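Local coordinates for protein GH127 beta-L-arabinofuranoside (Geobacillus stearothermophilus, PDB 4QK0) that probably hydrolyses beta-L-arabinofuranosidic bonds, as a beta-L-arabinofuranosidase of glycoside hydrolase family 127, at residues A[55-69]-A[108-122]. Numbering follows the deposited sequence.
Sequences IENFRIAAGESDGEF and LLGRAQQPDGYLNTY
Helix segments 55-61 and 108-112 cross at 45° with their axes 8.5 Å apart, and the chains come closest where two alanines meet, Ala62 CA lying 3.9 Å from Ala112 CA. The methyl of Ala61 rests on that of Ala112 and Ala62 CB lies against the Arg111-Ala112 backbone, and such small side chains let the helix ends come together. Phe58 fills the middle of the contact. Leu109 CD2 sits over one face of the Phe58 ring, 3.4 Å from its centroid, and Thr121 CG2 over the opposite face, 3.7 Å from the same centroid; Leu119 CD2 closes in at the edge, in the ring plane. The chi1 of Thr121 (60°) aims CG2 at Phe58 and turns OG1 away, to the rim of Phe69 and a hydrogen bond with Asp76 of helix 76-92. Leu108 spreads its two methyls along helix 55-61, CD2 against Phe58 CB and Ile55 CG2, CD1 near Ala62 CB. Farther on, Tyr122 turns its edge to the face of Phe69 in a T-shaped pair, centroids 5.2 Å apart. Past the Schellman motif that ends helix 55-61 at Gly63, Glu64 reaches back to Arg111. Glu64 OE1 accepts from Arg111 NH2 at 3.0 Å through its syn lone pair; Glu64 OE2 is modelled 2.5 Å from Arg111 NE, too short to be taken literally. With carboxylate and guanidinium only 18° from coplanar, the paired groups would have little freedom to turn. The contact thus joins two helix ends of the catalytic domain through a buried, apolar centre built on one sandwiched phenylalanine, with its ion pair kept at the exposed border, where water would probably weaken the attraction.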
ATOM      1  N   ILE A  55     -25.825  24.946 -10.548  1.00 30.12           N
ATOM      2  CA  ILE A  55     -26.531  26.208 -10.813  1.00 33.14           C
ATOM      3  C   ILE A  55     -28.021  26.011 -10.493  1.00 36.64           C
ATOM      4  O   ILE A  55     -28.657  26.858  -9.856  1.00 37.24           O
ATOM      5  CB  ILE A  55     -26.355  26.648 -12.259  1.00 34.71           C
ATOM      6  CG1 ILE A  55     -24.885  26.912 -12.597  1.00 34.50           C
ATOM      7  CG2 ILE A  55     -27.200  27.882 -12.580  1.00 41.07           C
ATOM      8  CD1 ILE A  55     -24.274  28.076 -11.862  1.00 36.86           C
ATOM      9  N   GLU A  56     -28.543  24.867 -10.911  1.00 35.35           N
ATOM     10  CA  GLU A  56     -29.918  24.525 -10.696  1.00 35.47           C
ATOM     11  C   GLU A  56     -30.277  24.621  -9.221  1.00 30.47           C
ATOM     12  O   GLU A  56     -31.345  25.121  -8.849  1.00 29.62           O
ATOM     13  CB  GLU A  56     -30.210  23.121 -11.292  1.00 37.12           C
ATOM     14  CG  GLU A  56     -31.673  22.729 -11.355  1.00 42.51           C
ATOM     15  CD  GLU A  56     -32.537  23.734 -12.102  1.00 44.85           C
ATOM     16  OE1 GLU A  56     -32.000  24.594 -12.864  1.00 51.98           O
ATOM     17  OE2 GLU A  56     -33.773  23.669 -11.906  1.00 46.62           O
ATOM     18  N   ASN A  57     -29.419  24.111  -8.353  1.00 33.21           N
ATOM     19  CA  ASN A  57     -29.688  24.189  -6.916  1.00 30.27           C
ATOM     20  C   ASN A  57     -29.951  25.673  -6.483  1.00 27.64           C
ATOM     21  O   ASN A  57     -30.721  25.899  -5.603  1.00 27.07           O
ATOM     22  CB  ASN A  57     -28.533  23.621  -6.096  1.00 32.04           C
ATOM     23  CG  ASN A  57     -28.432  22.086  -6.154  1.00 36.29           C
ATOM     24  OD1 ASN A  57     -29.401  21.380  -6.395  1.00 33.92           O
ATOM     25  ND2 ASN A  57     -27.240  21.584  -5.858  1.00 36.88           N
ATOM     26  N   PHE A  58     -29.238  26.637  -7.048  1.00 25.94           N
ATOM     27  CA  PHE A  58     -29.445  28.055  -6.678  1.00 29.69           C
ATOM     28  C   PHE A  58     -30.739  28.588  -7.264  1.00 30.99           C
ATOM     29  O   PHE A  58     -31.447  29.354  -6.619  1.00 29.46           O
ATOM     30  CB  PHE A  58     -28.308  28.947  -7.152  1.00 27.87           C
ATOM     31  CG  PHE A  58     -27.066  28.815  -6.337  1.00 29.37           C
ATOM     32  CD1 PHE A  58     -26.977  29.391  -5.077  1.00 30.37           C
ATOM     33  CD2 PHE A  58     -25.982  28.105  -6.828  1.00 31.02           C
ATOM     34  CE1 PHE A  58     -25.835  29.250  -4.309  1.00 33.03           C
ATOM     35  CE2 PHE A  58     -24.837  27.977  -6.079  1.00 32.09           C
ATOM     36  CZ  PHE A  58     -24.762  28.523  -4.817  1.00 31.47           C
ATOM     37  N   ARG A  59     -31.071  28.142  -8.475  1.00 31.77           N
ATOM     38  CA  ARG A  59     -32.369  28.437  -9.026  1.00 33.12           C
ATOM     39  C   ARG A  59     -33.478  27.987  -8.114  1.00 30.01           C
ATOM     40  O   ARG A  59     -34.423  28.752  -7.845  1.00 27.87           O
ATOM     41  CB  ARG A  59     -32.555  27.753 -10.361  1.00 37.39           C
ATOM     42  CG  ARG A  59     -31.916  28.509 -11.473  1.00 42.56           C
ATOM     43  CD  ARG A  59     -32.626  28.263 -12.784  1.00 46.07           C
ATOM     44  NE  ARG A  59     -31.717  28.733 -13.783  1.00 52.72           N
ATOM     45  CZ  ARG A  59     -30.765  27.995 -14.338  1.00 56.33           C
ATOM     46  NH1 ARG A  59     -30.637  26.699 -14.049  1.00 55.46           N
ATOM     47  NH2 ARG A  59     -29.952  28.570 -15.205  1.00 53.38           N
ATOM     48  N   ILE A  60     -33.421  26.723  -7.691  1.00 27.11           N
ATOM     49  CA  ILE A  60     -34.470  26.198  -6.839  1.00 27.29           C
ATOM     50  C   ILE A  60     -34.517  27.033  -5.587  1.00 25.06           C
ATOM     51  O   ILE A  60     -35.577  27.459  -5.124  1.00 23.65           O
ATOM     52  CB  ILE A  60     -34.235  24.717  -6.542  1.00 29.21           C
ATOM     53  CG1 ILE A  60     -34.319  23.908  -7.862  1.00 29.91           C
ATOM     54  CG2 ILE A  60     -35.250  24.211  -5.540  1.00 28.51           C
ATOM     55  CD1 ILE A  60     -33.813  22.475  -7.755  1.00 31.60           C
ATOM     56  N   ALA A  61     -33.352  27.306  -5.035  1.00 28.00           N
ATOM     57  CA  ALA A  61     -33.296  28.038  -3.771  1.00 29.69           C
ATOM     58  C   ALA A  61     -33.847  29.452  -3.924  1.00 27.49           C
ATOM     59  O   ALA A  61     -34.318  30.008  -2.974  1.00 27.36           O
ATOM     60  CB  ALA A  61     -31.856  28.073  -3.237  1.00 32.46           C
ATOM     61  N   ALA A  62     -33.712  30.044  -5.103  1.00 26.79           N
ATOM     62  CA  ALA A  62     -34.208  31.404  -5.331  1.00 28.81           C
ATOM     63  C   ALA A  62     -35.682  31.370  -5.652  1.00 30.25           C
ATOM     64  O   ALA A  62     -36.284  32.391  -5.879  1.00 30.12           O
ATOM     65  CB  ALA A  62     -33.474  32.042  -6.472  1.00 30.91           C
ATOM     66  N   GLY A  63     -36.274  30.183  -5.655  1.00 32.15           N
ATOM     67  CA  GLY A  63     -37.691  30.039  -6.014  1.00 35.42           C
ATOM     68  C   GLY A  63     -37.982  30.237  -7.494  1.00 37.63           C
ATOM     69  O   GLY A  63     -39.078  30.620  -7.846  1.00 40.01           O
ATOM     70  N   GLU A  64     -37.009  29.963  -8.349  1.00 37.09           N
ATOM     71  CA  GLU A  64     -37.154  30.153  -9.780  1.00 37.30           C
ATOM     72  C   GLU A  64     -37.172  28.826 -10.508  1.00 36.19           C
ATOM     73  O   GLU A  64     -37.214  28.781 -11.706  1.00 37.36           O
ATOM     74  CB  GLU A  64     -36.011  31.019 -10.301  1.00 41.33           C
ATOM     75  CG  GLU A  64     -36.182  32.453  -9.843  1.00 51.28           C
ATOM     76  CD  GLU A  64     -34.931  33.298  -9.964  1.00 54.06           C
ATOM     77  OE1 GLU A  64     -34.073  32.991 -10.834  1.00 51.04           O
ATOM     78  OE2 GLU A  64     -34.817  34.269  -9.172  1.00 54.52           O
ATOM     79  N   SER A  65     -37.192  27.737  -9.773  1.00 36.93           N
ATOM     80  CA  SER A  65     -37.300  26.467 -10.390  1.00 34.13           C
ATOM     81  C   SER A  65     -37.743  25.483  -9.344  1.00 39.09           C
ATOM     82  O   SER A  65     -37.758  25.792  -8.156  1.00 39.84           O
ATOM     83  CB  SER A  65     -35.946  26.107 -11.010  1.00 33.98           C
ATOM     84  OG  SER A  65     -35.885  24.779 -11.414  1.00 36.20           O
ATOM     85  N   ASP A  66     -38.132  24.298  -9.791  1.00 43.29           N
ATOM     86  CA  ASP A  66     -38.617  23.260  -8.895  1.00 47.43           C
ATOM     87  C   ASP A  66     -37.748  22.042  -9.027  1.00 39.76           C
ATOM     88  O   ASP A  66     -37.200  21.784 -10.072  1.00 39.77           O
ATOM     89  CB  ASP A  66     -40.096  22.907  -9.187  1.00 54.47           C
ATOM     90  CG  ASP A  66     -41.046  23.610  -8.251  1.00 65.33           C
ATOM     91  OD1 ASP A  66     -41.090  24.848  -8.317  1.00 80.11           O
ATOM     92  OD2 ASP A  66     -41.711  22.938  -7.412  1.00 68.31           O
ATOM     93  N   GLY A  67     -37.670  21.287  -7.955  1.00 33.77           N
ATOM     94  CA  GLY A  67     -36.963  20.037  -7.960  1.00 32.93           C
ATOM     95  C   GLY A  67     -36.258  19.822  -6.646  1.00 32.08           C
ATOM     96  O   GLY A  67     -36.283  20.682  -5.780  1.00 33.40           O
ATOM     97  N   GLU A  68     -35.646  18.653  -6.520  1.00 32.78           N
ATOM     98  CA  GLU A  68     -34.912  18.219  -5.349  1.00 34.06           C
ATOM     99  C   GLU A  68     -33.479  18.662  -5.463  1.00 32.52           C
ATOM    100  O   GLU A  68     -32.961  18.877  -6.568  1.00 31.44           O
ATOM    101  CB  GLU A  68     -34.990  16.693  -5.175  1.00 39.10           C
ATOM    102  CG  GLU A  68     -36.370  16.274  -4.652  1.00 41.03           C
ATOM    103  CD  GLU A  68     -36.695  14.785  -4.598  1.00 42.96           C
ATOM    104  OE1 GLU A  68     -36.172  13.977  -5.398  1.00 44.86           O
ATOM    105  OE2 GLU A  68     -37.598  14.429  -3.810  1.00 43.31           O
ATOM    106  N   PHE A  69     -32.889  18.952  -4.311  1.00 31.19           N
ATOM    107  CA  PHE A  69     -31.459  19.212  -4.247  1.00 34.63           C
ATOM    108  C   PHE A  69     -30.717  18.002  -4.866  1.00 35.33           C
ATOM    109  O   PHE A  69     -31.159  16.888  -4.737  1.00 33.66           O
ATOM    110  CB  PHE A  69     -31.016  19.395  -2.790  1.00 32.67           C
ATOM    111  CG  PHE A  69     -29.548  19.576  -2.648  1.00 29.50           C
ATOM    112  CD1 PHE A  69     -28.699  18.473  -2.492  1.00 27.82           C
ATOM    113  CD2 PHE A  69     -29.005  20.852  -2.697  1.00 26.51           C
ATOM    114  CE1 PHE A  69     -27.313  18.664  -2.415  1.00 29.84           C
ATOM    115  CE2 PHE A  69     -27.641  21.045  -2.591  1.00 28.86           C
ATOM    116  CZ  PHE A  69     -26.786  19.959  -2.451  1.00 29.08           C
ATOM    117  N   LEU A 108     -28.325  35.796  -9.359  1.00 32.95           N
ATOM    118  CA  LEU A 108     -28.978  34.579  -8.896  1.00 33.94           C
ATOM    119  C   LEU A 108     -28.575  34.225  -7.476  1.00 28.43           C
ATOM    120  O   LEU A 108     -29.420  33.951  -6.623  1.00 29.80           O
ATOM    121  CB  LEU A 108     -28.680  33.426  -9.838  1.00 36.07           C
ATOM    122  CG  LEU A 108     -29.182  32.059  -9.398  1.00 37.13           C
ATOM    123  CD1 LEU A 108     -30.676  32.047  -9.211  1.00 40.48           C
ATOM    124  CD2 LEU A 108     -28.786  31.028 -10.455  1.00 39.30           C
ATOM    125  N   LEU A 109     -27.296  34.269  -7.184  1.00 26.75           N
ATOM    126  CA  LEU A 109     -26.894  34.081  -5.791  1.00 29.52           C
ATOM    127  C   LEU A 109     -27.614  35.068  -4.878  1.00 28.48           C
ATOM    128  O   LEU A 109     -28.114  34.675  -3.818  1.00 27.80           O
ATOM    129  CB  LEU A 109     -25.387  34.258  -5.615  1.00 29.42           C
ATOM    130  CG  LEU A 109     -24.513  33.303  -6.409  1.00 30.66           C
ATOM    131  CD1 LEU A 109     -23.039  33.574  -6.146  1.00 31.04           C
ATOM    132  CD2 LEU A 109     -24.810  31.857  -6.078  1.00 34.37           C
ATOM    133  N   GLY A 110     -27.624  36.354  -5.275  1.00 29.29           N
ATOM    134  CA  GLY A 110     -28.324  37.398  -4.500  1.00 29.86           C
ATOM    135  C   GLY A 110     -29.796  37.076  -4.282  1.00 29.53           C
ATOM    136  O   GLY A 110     -30.321  37.287  -3.187  1.00 32.07           O
ATOM    137  N   ARG A 111     -30.455  36.462  -5.268  1.00 30.14           N
ATOM    138  CA  ARG A 111     -31.873  36.026  -5.046  1.00 31.17           C
ATOM    139  C   ARG A 111     -32.006  34.759  -4.236  1.00 29.70           C
ATOM    140  O   ARG A 111     -33.019  34.554  -3.633  1.00 26.64           O
ATOM    141  CB  ARG A 111     -32.615  35.889  -6.390  1.00 34.38           C
ATOM    142  CG  ARG A 111     -32.630  37.214  -7.182  1.00 34.13           C
ATOM    143  CD  ARG A 111     -33.529  37.158  -8.428  1.00 37.88           C
ATOM    144  NE  ARG A 111     -33.188  36.108  -9.410  1.00 36.47           N
ATOM    145  CZ  ARG A 111     -32.244  36.207 -10.352  1.00 39.73           C
ATOM    146  NH1 ARG A 111     -31.514  37.302 -10.478  1.00 45.39           N
ATOM    147  NH2 ARG A 111     -32.001  35.194 -11.162  1.00 37.73           N
ATOM    148  N   ALA A 112     -30.991  33.876  -4.212  1.00 32.64           N
ATOM    149  CA  ALA A 112     -31.083  32.660  -3.360  1.00 28.06           C
ATOM    150  C   ALA A 112     -30.772  32.983  -1.918  1.00 30.31           C
ATOM    151  O   ALA A 112     -31.035  32.195  -1.012  1.00 29.97           O
ATOM    152  CB  ALA A 112     -30.109  31.605  -3.857  1.00 31.18           C
ATOM    153  N   GLN A 113     -30.126  34.119  -1.675  1.00 33.14           N
ATOM    154  CA  GLN A 113     -29.709  34.471  -0.292  1.00 30.73           C
ATOM    155  C   GLN A 113     -30.916  34.752   0.639  1.00 31.15           C
ATOM    156  O   GLN A 113     -31.864  35.457   0.261  1.00 30.30           O
ATOM    157  CB  GLN A 113     -28.810  35.712  -0.301  1.00 31.38           C
ATOM    158  CG  GLN A 113     -28.216  36.035   1.066  1.00 31.90           C
ATOM    159  CD  GLN A 113     -27.180  37.126   0.985  1.00 30.67           C
ATOM    160  OE1 GLN A 113     -27.309  37.998   0.168  1.00 30.99           O
ATOM    161  NE2 GLN A 113     -26.098  37.024   1.773  1.00 34.23           N
ATOM    162  N   GLN A 114     -30.906  34.153   1.826  1.00 30.51           N
ATOM    163  CA  GLN A 114     -31.959  34.350   2.811  1.00 30.83           C
ATOM    164  C   GLN A 114     -31.898  35.796   3.338  1.00 32.75           C
ATOM    165  O   GLN A 114     -30.883  36.453   3.237  1.00 29.36           O
ATOM    166  CB  GLN A 114     -31.833  33.310   3.937  1.00 33.55           C
ATOM    167  CG  GLN A 114     -32.223  31.893   3.479  1.00 40.35           C
ATOM    168  CD  GLN A 114     -32.121  30.849   4.588  1.00 50.97           C
ATOM    169  OE1 GLN A 114     -32.091  31.182   5.772  1.00 49.79           O
ATOM    170  NE2 GLN A 114     -32.050  29.553   4.200  1.00 56.09           N
ATOM    171  N   PRO A 115     -32.995  36.290   3.901  1.00 36.35           N
ATOM    172  CA  PRO A 115     -33.004  37.645   4.440  1.00 38.73           C
ATOM    173  C   PRO A 115     -31.943  37.902   5.511  1.00 39.80           C
ATOM    174  O   PRO A 115     -31.528  39.024   5.688  1.00 39.66           O
ATOM    175  CB  PRO A 115     -34.397  37.763   5.074  1.00 40.34           C
ATOM    176  CG  PRO A 115     -35.223  36.688   4.453  1.00 37.87           C
ATOM    177  CD  PRO A 115     -34.280  35.589   4.083  1.00 38.12           C
ATOM    178  N   ASP A 116     -31.556  36.886   6.280  1.00 35.16           N
ATOM    179  CA  ASP A 116     -30.566  37.137   7.338  1.00 33.37           C
ATOM    180  C   ASP A 116     -29.129  37.070   6.825  1.00 32.02           C
ATOM    181  O   ASP A 116     -28.227  37.324   7.586  1.00 31.24           O
ATOM    182  CB  ASP A 116     -30.767  36.198   8.538  1.00 35.53           C
ATOM    183  CG  ASP A 116     -30.592  34.720   8.182  1.00 35.27           C
ATOM    184  OD1 ASP A 116     -30.118  34.432   7.076  1.00 31.25           O
ATOM    185  OD2 ASP A 116     -30.932  33.872   9.041  1.00 33.58           O
ATOM    186  N   GLY A 117     -28.933  36.816   5.529  1.00 29.31           N
ATOM    187  CA  GLY A 117     -27.595  36.718   4.958  1.00 30.55           C
ATOM    188  C   GLY A 117     -27.089  35.286   4.616  1.00 28.16           C
ATOM    189  O   GLY A 117     -26.239  35.131   3.763  1.00 25.37           O
ATOM    190  N   TYR A 118     -27.703  34.266   5.183  1.00 30.38           N
ATOM    191  CA  TYR A 118     -27.388  32.863   4.868  1.00 30.96           C
ATOM    192  C   TYR A 118     -27.615  32.513   3.400  1.00 29.84           C
ATOM    193  O   TYR A 118     -28.668  32.803   2.838  1.00 24.96           O
ATOM    194  CB  TYR A 118     -28.236  31.964   5.740  1.00 29.06           C
ATOM    195  CG  TYR A 118     -27.836  30.525   5.723  1.00 31.48           C
ATOM    196  CD1 TYR A 118     -26.708  30.091   6.425  1.00 32.94           C
ATOM    197  CD2 TYR A 118     -28.660  29.561   5.134  1.00 30.98           C
ATOM    198  CE1 TYR A 118     -26.352  28.738   6.464  1.00 32.53           C
ATOM    199  CE2 TYR A 118     -28.326  28.216   5.163  1.00 33.45           C
ATOM    200  CZ  TYR A 118     -27.161  27.800   5.821  1.00 34.25           C
ATOM    201  OH  TYR A 118     -26.793  26.482   5.834  1.00 31.79           O
ATOM    202  N   LEU A 119     -26.590  31.914   2.792  1.00 28.96           N
ATOM    203  CA  LEU A 119     -26.629  31.470   1.399  1.00 30.25           C
ATOM    204  C   LEU A 119     -26.084  30.022   1.293  1.00 32.71           C
ATOM    205  O   LEU A 119     -24.836  29.775   1.289  1.00 32.28           O
ATOM    206  CB  LEU A 119     -25.741  32.346   0.563  1.00 29.46           C
ATOM    207  CG  LEU A 119     -26.078  32.618  -0.903  1.00 29.97           C
ATOM    208  CD1 LEU A 119     -24.813  32.868  -1.673  1.00 28.47           C
ATOM    209  CD2 LEU A 119     -26.914  31.579  -1.588  1.00 33.16           C
ATOM    210  N   ASN A 120     -27.001  29.073   1.212  1.00 28.68           N
ATOM    211  CA  ASN A 120     -26.603  27.654   1.153  1.00 27.68           C
ATOM    212  C   ASN A 120     -27.755  26.860   0.589  1.00 26.11           C
ATOM    213  O   ASN A 120     -28.824  26.808   1.208  1.00 24.09           O
ATOM    214  CB  ASN A 120     -26.222  27.142   2.534  1.00 27.96           C
ATOM    215  CG  ASN A 120     -25.693  25.716   2.506  1.00 27.29           C
ATOM    216  OD1 ASN A 120     -26.444  24.761   2.347  1.00 26.27           O
ATOM    217  ND2 ASN A 120     -24.391  25.574   2.662  1.00 27.53           N
ATOM    218  N   THR A 121     -27.543  26.258  -0.578  1.00 24.53           N
ATOM    219  CA  THR A 121     -28.637  25.570  -1.253  1.00 25.33           C
ATOM    220  C   THR A 121     -29.095  24.327  -0.527  1.00 27.16           C
ATOM    221  O   THR A 121     -30.302  24.110  -0.355  1.00 26.56           O
ATOM    222  CB  THR A 121     -28.303  25.245  -2.701  1.00 26.51           C
ATOM    223  OG1 THR A 121     -27.148  24.406  -2.741  1.00 30.24           O
ATOM    224  CG2 THR A 121     -28.042  26.514  -3.473  1.00 25.27           C
ATOM    225  N   TYR A 122     -28.156  23.553   0.005  1.00 27.84           N
ATOM    226  CA  TYR A 122     -28.507  22.322   0.676  1.00 27.39           C
ATOM    227  C   TYR A 122     -29.410  22.536   1.866  1.00 31.53           C
ATOM    228  O   TYR A 122     -30.407  21.830   2.048  1.00 31.86           O
ATOM    229  CB  TYR A 122     -27.231  21.629   1.114  1.00 30.25           C
ATOM    230  CG  TYR A 122     -27.439  20.315   1.851  1.00 32.33           C
ATOM    231  CD1 TYR A 122     -27.570  20.298   3.216  1.00 37.87           C
ATOM    232  CD2 TYR A 122     -27.474  19.089   1.165  1.00 36.34           C
ATOM    233  CE1 TYR A 122     -27.770  19.101   3.903  1.00 42.10           C
ATOM    234  CE2 TYR A 122     -27.655  17.886   1.835  1.00 38.14           C
ATOM    235  CZ  TYR A 122     -27.807  17.905   3.207  1.00 39.34           C
ATOM    236  OH  TYR A 122     -28.046  16.761   3.897  1.00 36.97           O
TER